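Local coordinates for protein catechol O-methyltransferase (Niastella koreensis, PDB 7CVW) that transfers a methyl group from S-adenosyl-L-methionine to catechol-like compounds with a divalent metal, best magnesium, and methylates protocatechuic acid equally at its meta and para hydroxyls, at residues Q57-I61 against A78-G83; R84-Y90 against Q110-G116; A164-D170 against K210-A216. All blocks are in the same frame, centred on the assembly; numbering follows the deposited sequence.

Interaction 1: Q57-I61 against A78-G83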
# COMPACT_ATOMS: atom_id res chain seq x y z
N GLN A 57 -1.88 9.56 -9.91
CA GLN A 57 -1.49 10.61 -10.89
C GLN A 57 -1.78 11.97 -10.26
O GLN A 57 -2.39 12.85 -10.88
CB GLN A 57 -2.25 10.38 -12.20
CG GLN A 57 -1.94 9.01 -12.78
CD GLN A 57 -2.59 8.85 -14.13
OE1 GLN A 57 -3.80 8.67 -14.24
NE2 GLN A 57 -1.77 8.93 -15.16
N ALA A 58 -1.34 12.13 -9.01
CA ALA A 58 -1.69 13.32 -8.21
C ALA A 58 -1.13 14.58 -8.85
O ALA A 58 0.05 14.63 -9.21
CB ALA A 58 -1.21 13.16 -6.79
N LYS A 59 -1.99 15.58 -8.99
CA LYS A 59 -1.62 16.97 -9.36
C LYS A 59 -1.86 17.91 -8.17
O LYS A 59 -1.24 18.99 -8.13
CB LYS A 59 -2.43 17.41 -10.58
CG LYS A 59 -2.22 18.86 -10.97
CD LYS A 59 -3.10 19.38 -12.10
CE LYS A 59 -2.86 20.85 -12.34
NZ LYS A 59 -3.79 21.37 -13.36
N ASN A 60 -2.75 17.54 -7.25
CA ASN A 60 -3.16 18.37 -6.09
C ASN A 60 -3.18 17.48 -4.85
O ASN A 60 -3.97 16.54 -4.80
CB ASN A 60 -4.50 19.06 -6.34
CG ASN A 60 -4.35 20.18 -7.35
OD1 ASN A 60 -3.69 21.18 -7.09
ND2 ASN A 60 -4.92 20.00 -8.54
N ILE A 61 -2.32 17.78 -3.90
CA ILE A 61 -2.18 16.95 -2.68
C ILE A 61 -2.42 17.84 -1.46
O ILE A 61 -1.98 19.02 -1.48
CB ILE A 61 -0.82 16.23 -2.62
CG1 ILE A 61 -0.66 15.24 -3.77
CG2 ILE A 61 -0.65 15.54 -1.27
CD1 ILE A 61 0.72 14.68 -3.85
N ALA A 78 6.38 13.58 -6.37
CA ALA A 78 5.55 12.83 -7.34
C ALA A 78 4.79 13.80 -8.25
O ALA A 78 4.21 13.31 -9.22
CB ALA A 78 4.57 11.95 -6.62
N LEU A 79 4.71 15.08 -7.92
CA LEU A 79 3.87 16.06 -8.65
C LEU A 79 4.46 16.39 -10.01
O LEU A 79 5.68 16.43 -10.18
CB LEU A 79 3.75 17.35 -7.85
CG LEU A 79 2.98 17.27 -6.54
CD1 LEU A 79 3.16 18.58 -5.77
CD2 LEU A 79 1.51 17.00 -6.76
N PRO A 80 3.61 16.73 -11.00
CA PRO A 80 4.10 17.39 -12.20
C PRO A 80 4.54 18.82 -11.85
O PRO A 80 4.27 19.29 -10.75
CB PRO A 80 2.87 17.32 -13.12
CG PRO A 80 1.69 17.41 -12.18
CD PRO A 80 2.14 16.59 -10.98
N LYS A 81 5.20 19.52 -12.78
CA LYS A 81 5.76 20.86 -12.46
C LYS A 81 4.64 21.87 -12.15
O LYS A 81 4.92 22.82 -11.38
CB LYS A 81 6.70 21.39 -13.55
CG LYS A 81 7.82 22.27 -12.99
CD LYS A 81 8.98 22.54 -13.94
CE LYS A 81 8.58 23.36 -15.14
NZ LYS A 81 9.67 23.39 -16.14
N ASN A 82 3.43 21.66 -12.67
CA ASN A 82 2.27 22.57 -12.42
C ASN A 82 1.40 22.04 -11.27
O ASN A 82 0.29 22.59 -11.06
CB ASN A 82 1.41 22.78 -13.68
CG ASN A 82 0.69 21.54 -14.18
OD1 ASN A 82 0.97 20.42 -13.78
ND2 ASN A 82 -0.20 21.74 -15.14
N GLY A 83 1.87 21.00 -10.57
CA GLY A 83 1.14 20.40 -9.44
C GLY A 83 1.36 21.19 -8.17
O GLY A 83 2.28 22.02 -8.10
O HOH W 1 1.64 12.55 -9.94
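The carbonyl oxygens of Ala58 and Ala78 face a shared water molecule. The water donates to both, at 2.7 Å from Ala58 O and 2.8 Å from Ala78 O. Beside it the segments meet by van der Waals packing of carbon on carbon and on carbonyl oxygens. Pro80 CD lies 3.4 Å from Ala58 O, and the proline ring also borders CA and CG of Lys59. Leu79 reaches in with one branch. Leu79 CD2 sits 3.7 Å from Lys59 O and meets Ile61 CD1 at 3.8 Å. Ile61 CG1 points away from its own carbonyl carbon (chi1 -64°), and the extended chain carries CD1 to that methyl. Lys59 is stretched out and crosses Asn82 at about a right angle, with Lys59 CE 3.8 Å from the backbone oxygen Asn82 O. Gly83 closes a type I turn that starts at Pro80. Gly83 CA comes 3.1 Å from Lys59 O, where the chain turns into strand 84-89. The segments thus join the start of strand 60-64 to the loop after helix 70-76 in the Rossmann-like methyltransferase fold. With no direct hydrogen bond across, the pairing of two acceptors, Ala58 O and Ala78 O, depends on the water that donates to both.

Interaction 2: R84-Y90 against Q110-G116. With SAH (S-adenosyl-L-homocysteine), chain E.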
# COMPACT_ATOMS: atom_id res chain seq x y z
N ARG A 84 0.54 20.95 -7.15
CA ARG A 84 0.59 21.70 -5.89
C ARG A 84 0.36 20.76 -4.72
O ARG A 84 -0.43 19.81 -4.84
CB ARG A 84 -0.46 22.82 -5.89
CG ARG A 84 -0.24 23.90 -6.94
CD ARG A 84 1.00 24.74 -6.67
NE ARG A 84 1.22 25.76 -7.69
CZ ARG A 84 1.97 25.62 -8.79
NH1 ARG A 84 2.62 24.50 -9.06
NH2 ARG A 84 2.07 26.64 -9.63
N LEU A 85 1.06 21.03 -3.62
CA LEU A 85 0.78 20.37 -2.33
C LEU A 85 0.54 21.46 -1.29
O LEU A 85 1.37 22.36 -1.11
CB LEU A 85 1.95 19.46 -1.97
CG LEU A 85 1.72 18.53 -0.78
CD1 LEU A 85 2.61 17.30 -0.89
CD2 LEU A 85 1.97 19.24 0.53
N ILE A 86 -0.60 21.40 -0.63
CA ILE A 86 -0.93 22.30 0.51
C ILE A 86 -0.75 21.49 1.80
O ILE A 86 -1.26 20.39 1.87
CB ILE A 86 -2.36 22.83 0.36
CG1 ILE A 86 -2.52 23.63 -0.94
CG2 ILE A 86 -2.71 23.65 1.58
CD1 ILE A 86 -3.94 24.06 -1.23
N THR A 87 0.05 21.97 2.74
CA THR A 87 0.29 21.24 4.01
C THR A 87 -0.07 22.17 5.16
O THR A 87 0.27 23.38 5.08
CB THR A 87 1.71 20.67 4.03
OG1 THR A 87 1.89 19.87 5.21
CG2 THR A 87 2.76 21.75 3.96
N LEU A 88 -0.71 21.63 6.19
CA LEU A 88 -1.24 22.41 7.33
C LEU A 88 -0.41 22.09 8.57
O LEU A 88 -0.13 20.91 8.84
CB LEU A 88 -2.70 22.07 7.57
CG LEU A 88 -3.61 22.13 6.35
CD1 LEU A 88 -5.08 21.98 6.74
CD2 LEU A 88 -3.37 23.34 5.48
N GLU A 89 0.09 23.12 9.25
CA GLU A 89 0.95 22.95 10.43
C GLU A 89 0.59 24.00 11.47
O GLU A 89 0.74 25.20 11.18
CB GLU A 89 2.41 23.07 10.00
CG GLU A 89 3.36 23.06 11.18
CD GLU A 89 3.20 21.83 12.08
OE1 GLU A 89 3.24 20.68 11.57
OE2 GLU A 89 3.01 22.02 13.30
N TYR A 90 0.20 23.57 12.66
CA TYR A 90 -0.26 24.45 13.77
C TYR A 90 0.91 25.21 14.41
O TYR A 90 0.70 26.37 14.85
CB TYR A 90 -1.02 23.60 14.80
CG TYR A 90 -1.28 24.16 16.18
CD1 TYR A 90 -1.89 25.39 16.34
CD2 TYR A 90 -1.03 23.40 17.31
CE1 TYR A 90 -2.19 25.88 17.60
CE2 TYR A 90 -1.31 23.88 18.57
CZ TYR A 90 -1.89 25.13 18.72
OH TYR A 90 -2.19 25.60 19.97
N GLN A 110 5.91 24.80 -5.47
CA GLN A 110 4.87 23.74 -5.56
C GLN A 110 4.24 23.43 -4.20
O GLN A 110 3.21 22.74 -4.17
CB GLN A 110 5.46 22.48 -6.16
CG GLN A 110 5.79 22.63 -7.64
CD GLN A 110 6.73 21.53 -8.04
OE1 GLN A 110 7.92 21.56 -7.72
NE2 GLN A 110 6.20 20.53 -8.73
N VAL A 111 4.84 23.86 -3.10
CA VAL A 111 4.34 23.49 -1.76
C VAL A 111 3.92 24.77 -1.07
O VAL A 111 4.73 25.67 -0.98
CB VAL A 111 5.40 22.71 -0.96
CG1 VAL A 111 4.93 22.46 0.48
CG2 VAL A 111 5.75 21.41 -1.67
N GLN A 112 2.70 24.78 -0.54
CA GLN A 112 2.19 25.89 0.28
C GLN A 112 2.02 25.38 1.71
O GLN A 112 1.22 24.44 1.92
CB GLN A 112 0.88 26.43 -0.25
CG GLN A 112 0.40 27.60 0.60
CD GLN A 112 -0.92 28.15 0.13
OE1 GLN A 112 -1.91 27.43 0.01
NE2 GLN A 112 -0.94 29.45 -0.10
N ILE A 113 2.74 25.97 2.65
CA ILE A 113 2.59 25.65 4.09
C ILE A 113 1.61 26.66 4.67
O ILE A 113 1.88 27.84 4.55
CB ILE A 113 3.91 25.68 4.86
CG1 ILE A 113 4.92 24.72 4.23
CG2 ILE A 113 3.67 25.38 6.33
CD1 ILE A 113 6.34 24.91 4.69
N ARG A 114 0.53 26.19 5.28
CA ARG A 114 -0.44 27.09 5.94
C ARG A 114 -0.32 26.89 7.44
O ARG A 114 -0.46 25.73 7.91
CB ARG A 114 -1.85 26.77 5.46
CG ARG A 114 -2.10 27.15 4.01
CD ARG A 114 -3.46 27.75 4.04
NE ARG A 114 -3.96 27.72 2.72
CZ ARG A 114 -5.18 28.03 2.39
NH1 ARG A 114 -6.09 28.41 3.27
NH2 ARG A 114 -5.47 27.95 1.11
N THR A 115 -0.00 27.96 8.17
CA THR A 115 0.34 27.88 9.61
C THR A 115 -0.92 28.16 10.44
O THR A 115 -1.28 29.31 10.65
CB THR A 115 1.47 28.85 9.98
OG1 THR A 115 2.57 28.61 9.07
CG2 THR A 115 1.89 28.69 11.42
N GLY A 116 -1.53 27.11 10.96
CA GLY A 116 -2.67 27.22 11.87
C GLY A 116 -3.28 25.87 12.13
O GLY A 116 -2.71 24.89 11.63
N SAH E . 3.73 14.15 8.35
CA SAH E . 4.97 14.50 9.08
CB SAH E . 4.78 14.30 10.59
CG SAH E . 3.68 15.11 11.19
SD SAH E . 3.94 15.03 13.01
C SAH E . 6.08 13.60 8.54
O SAH E . 7.10 14.09 8.24
OXT SAH E . 5.81 12.45 8.48
C5' SAH E . 2.42 15.87 13.59
C4' SAH E . 2.44 17.33 13.26
O4' SAH E . 1.10 17.81 13.45
C3' SAH E . 3.33 18.23 14.16
O3' SAH E . 4.20 19.05 13.41
C2' SAH E . 2.32 19.08 14.94
O2' SAH E . 2.79 20.36 15.27
C1' SAH E . 1.17 19.11 13.95
N9 SAH E . -0.11 19.46 14.52
C8 SAH E . -0.55 19.26 15.79
N7 SAH E . -1.75 19.73 16.00
C5 SAH E . -2.12 20.28 14.79
C6 SAH E . -3.30 20.92 14.36
N6 SAH E . -4.33 21.17 15.14
N1 SAH E . -3.34 21.35 13.09
C2 SAH E . -2.28 21.11 12.31
N3 SAH E . -1.13 20.54 12.61
C4 SAH E . -1.12 20.11 13.87
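Leu85 N donates to Gln110 O at 2.8 Å, the first rung of a parallel ladder. Leu85 O then accepts from Gln112 N, Gln112 O from Thr87 N, Thr87 O from Arg114 N, and Arg114 O from Glu89 N. These five bonds are nearly straight. The last one differs: Gly116 N meets Glu89 O at 3.0 Å from above the carbonyl plane, with a bent N-H angle of 131°. Glu89 OE1 accepts from O3' and Glu89 OE2 from O2' of S-adenosyl-L-homocysteine, each at 2.6 Å, so both ribose hydroxyls are gripped. The side chain bends at chi2 (55°) to bring the carboxylate there. Leu67 N and Asp91 N bond to OE1 and OE2 respectively. Such an acidic residue at the end of the second strand is characteristic of class I methyltransferases. Tyr90 CB lies 3.5 Å from the adenine C5. Thr87 OG1 is bonded to Glu63 and Thr66, while Thr87 CG2 packs on Ile113 CG1 at 3.7 Å. Arg114 forms a salt bridge with Glu128, and its NE makes a weak bond to Gln112 OE1. Strand 111-115 is one of the two outermost strands of the sheet within this chain. On its other edge strand 84-89 pairs with strand 60-64, through Arg84, Ile86 and Leu88. Helix 118-128 packs on Leu88 and Arg114, helix 70-76 on Leu85 and Val111, and the crossover helix 92-104 of this beta-alpha-beta unit on Ile113 and Thr115.

Interaction 3: A164-D170 against K210-A216. With MG (magnesium ion), chain C.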
# COMPACT_ATOMS: atom_id res chain seq x y z
N ALA A 164 -4.33 7.89 6.37
CA ALA A 164 -4.24 8.40 7.75
C ALA A 164 -3.16 7.62 8.48
O ALA A 164 -3.27 6.38 8.53
CB ALA A 164 -5.57 8.28 8.47
N ASP A 165 -2.15 8.29 9.03
CA ASP A 165 -1.03 7.60 9.71
C ASP A 165 -1.37 7.35 11.18
O ASP A 165 -2.16 8.10 11.77
CB ASP A 165 0.27 8.40 9.57
CG ASP A 165 1.53 7.64 9.89
OD1 ASP A 165 1.52 6.41 9.75
OD2 ASP A 165 2.55 8.30 10.26
N ASN A 166 -0.71 6.34 11.77
CA ASN A 166 -0.69 6.15 13.25
C ASN A 166 -2.06 5.71 13.78
O ASN A 166 -2.54 6.25 14.79
CB ASN A 166 -0.22 7.41 13.99
CG ASN A 166 1.08 7.97 13.44
OD1 ASN A 166 1.09 9.10 12.95
ND2 ASN A 166 2.15 7.20 13.49
N VAL A 167 -2.66 4.71 13.15
CA VAL A 167 -4.03 4.24 13.53
C VAL A 167 -3.99 2.90 14.28
O VAL A 167 -5.08 2.43 14.59
CB VAL A 167 -4.98 4.21 12.33
CG1 VAL A 167 -5.16 5.60 11.73
CG2 VAL A 167 -4.54 3.19 11.29
N ILE A 168 -2.82 2.35 14.63
CA ILE A 168 -2.69 1.04 15.35
C ILE A 168 -1.97 1.21 16.69
O ILE A 168 -2.36 0.54 17.66
CB ILE A 168 -2.03 -0.02 14.44
CG1 ILE A 168 -2.95 -0.40 13.27
CG2 ILE A 168 -1.62 -1.25 15.23
CD1 ILE A 168 -4.33 -0.88 13.66
N ARG A 169 -0.95 2.07 16.79
CA ARG A 169 -0.30 2.48 18.07
C ARG A 169 0.11 1.24 18.88
O ARG A 169 -0.32 1.10 20.03
CB ARG A 169 -1.22 3.37 18.90
CG ARG A 169 -1.90 4.51 18.17
CD ARG A 169 -0.99 5.36 17.32
NE ARG A 169 0.19 5.88 17.97
CZ ARG A 169 0.52 7.17 18.09
NH1 ARG A 169 1.66 7.49 18.68
NH2 ARG A 169 -0.25 8.12 17.59
N ASP A 170 0.92 0.37 18.29
CA ASP A 170 1.57 -0.77 18.98
C ASP A 170 0.48 -1.75 19.42
O ASP A 170 0.75 -2.52 20.33
CB ASP A 170 2.41 -0.28 20.17
CG ASP A 170 3.54 -1.21 20.58
OD1 ASP A 170 4.00 -1.97 19.73
OD2 ASP A 170 3.94 -1.17 21.78
N LYS A 210 10.29 2.38 13.03
CA LYS A 210 9.38 3.02 14.02
C LYS A 210 8.61 1.95 14.79
O LYS A 210 8.55 0.78 14.34
CB LYS A 210 8.41 3.97 13.30
CG LYS A 210 9.07 5.06 12.47
CD LYS A 210 8.07 6.02 11.87
CE LYS A 210 7.35 6.87 12.89
NZ LYS A 210 6.57 7.94 12.25
N GLU A 211 8.03 2.35 15.90
CA GLU A 211 7.13 1.49 16.71
C GLU A 211 6.04 0.92 15.79
O GLU A 211 5.48 1.67 14.92
CB GLU A 211 6.57 2.30 17.88
CG GLU A 211 5.68 1.49 18.82
CD GLU A 211 4.98 2.33 19.89
OE1 GLU A 211 5.38 2.21 21.05
OE2 GLU A 211 4.04 3.08 19.57
N TYR A 212 5.76 -0.36 15.96
CA TYR A 212 4.62 -1.06 15.35
C TYR A 212 3.41 -0.12 15.32
O TYR A 212 3.01 0.44 16.37
CB TYR A 212 4.35 -2.33 16.15
CG TYR A 212 3.05 -3.05 15.87
CD1 TYR A 212 2.59 -3.30 14.59
CD2 TYR A 212 2.30 -3.54 16.93
CE1 TYR A 212 1.41 -3.99 14.37
CE2 TYR A 212 1.16 -4.28 16.72
CZ TYR A 212 0.68 -4.48 15.44
OH TYR A 212 -0.46 -5.19 15.24
N ASP A 213 2.81 0.02 14.14
CA ASP A 213 1.70 0.97 13.95
C ASP A 213 0.96 0.56 12.67
O ASP A 213 0.90 -0.61 12.34
CB ASP A 213 2.26 2.39 13.94
CG ASP A 213 1.31 3.49 14.37
OD1 ASP A 213 0.11 3.26 14.39
OD2 ASP A 213 1.80 4.58 14.70
N GLY A 214 0.33 1.52 12.02
CA GLY A 214 -0.40 1.22 10.78
C GLY A 214 -0.92 2.49 10.16
O GLY A 214 -1.02 3.54 10.83
N MET A 215 -1.30 2.38 8.90
CA MET A 215 -1.89 3.49 8.13
C MET A 215 -3.24 3.02 7.60
O MET A 215 -3.31 1.89 7.06
CB MET A 215 -1.01 3.90 6.95
CG MET A 215 0.25 4.58 7.37
SD MET A 215 0.99 5.49 5.97
CE MET A 215 2.63 5.78 6.64
N ALA A 216 -4.24 3.89 7.65
CA ALA A 216 -5.53 3.63 6.96
C ALA A 216 -5.42 4.14 5.52
O ALA A 216 -4.84 5.19 5.30
CB ALA A 216 -6.68 4.30 7.64
MG MG C . 2.79 10.23 11.64
O HOH W 2 4.78 6.79 10.57
O HOH W 3 4.95 10.67 10.73
O HOH W 4 2.61 12.01 13.38
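Asp213 reaches into the loop after strand 160-165 and takes N-H groups from Asn166, Ile168 and Arg169. Its CB leads to CG, which is roughly anti to the backbone N (chi1 -154°); Asp213 CG lies 3.5 Å from Asn166 CA. Asp213 OD1 takes two backbone bonds from across the contact, and a weak one from Gly214 N. Ile168 N approaches Asp213 OD1 nearly along the C-O axis at 3.1 Å. Arg169 N comes to Asp213 OD1 from above the carboxylate plane at 2.9 Å. Asp213 OD2 accepts from Asn166 ND2 at 2.9 Å. The bond is almost straight (174°). Asp213 OD2 lies in the plane of the Asn166 amide, but ND2 comes to it from above the carboxylate plane. This bond fixes the amide's rotation, and Asn166 OD1 binds magnesium at 2.4 Å. Asp213 is therefore a second-shell residue that positions a metal ligand. Asp165 OD2, Asp139 and two waters bind the ion too. This is the metal site of the cation-dependent O-methyltransferases, set at the ends of strands in a Rossmann-like sheet. A further water links Asp165 OD2 to Lys210 NZ, which also bonds to Ser40 O. Asp165 OD1 lies 3.3 Å from Met215 CG. One residue before Asp165, Ala164 pairs with Ala216 as an antiparallel hydrogen-bonded pair. Ile168 CG2 sits over one face of the Tyr212 ring, offset toward its rim. Phe6 of the second subunit meets this ring edge-to-face.

How the interactions relate
All three contacts reach one mixed sheet. Interactions 1 and 2 follow each other in the chain and touch: Lys59 O lies 2.8 Å from Arg84 N, and Ile61 O 2.9 Å from Ile86 N, both probable hydrogen bonds. Interaction 3 lies on the other side of the chain's centre, its centre about 23 Å from that of interaction 2 and 26 Å from that of interaction 1. The active site lies between interactions 2 and 3. Interaction 2 holds the ribose of the ligand, and interaction 3 supplies two metal ligands. The Glu89 side chain is about 10 Å from the magnesium ion, and that of Asp165 about 6 Å from S-adenosyl-L-homocysteine. Interaction 1 stands farther back, with the Ile61 side chain about 11 Å from the ligand.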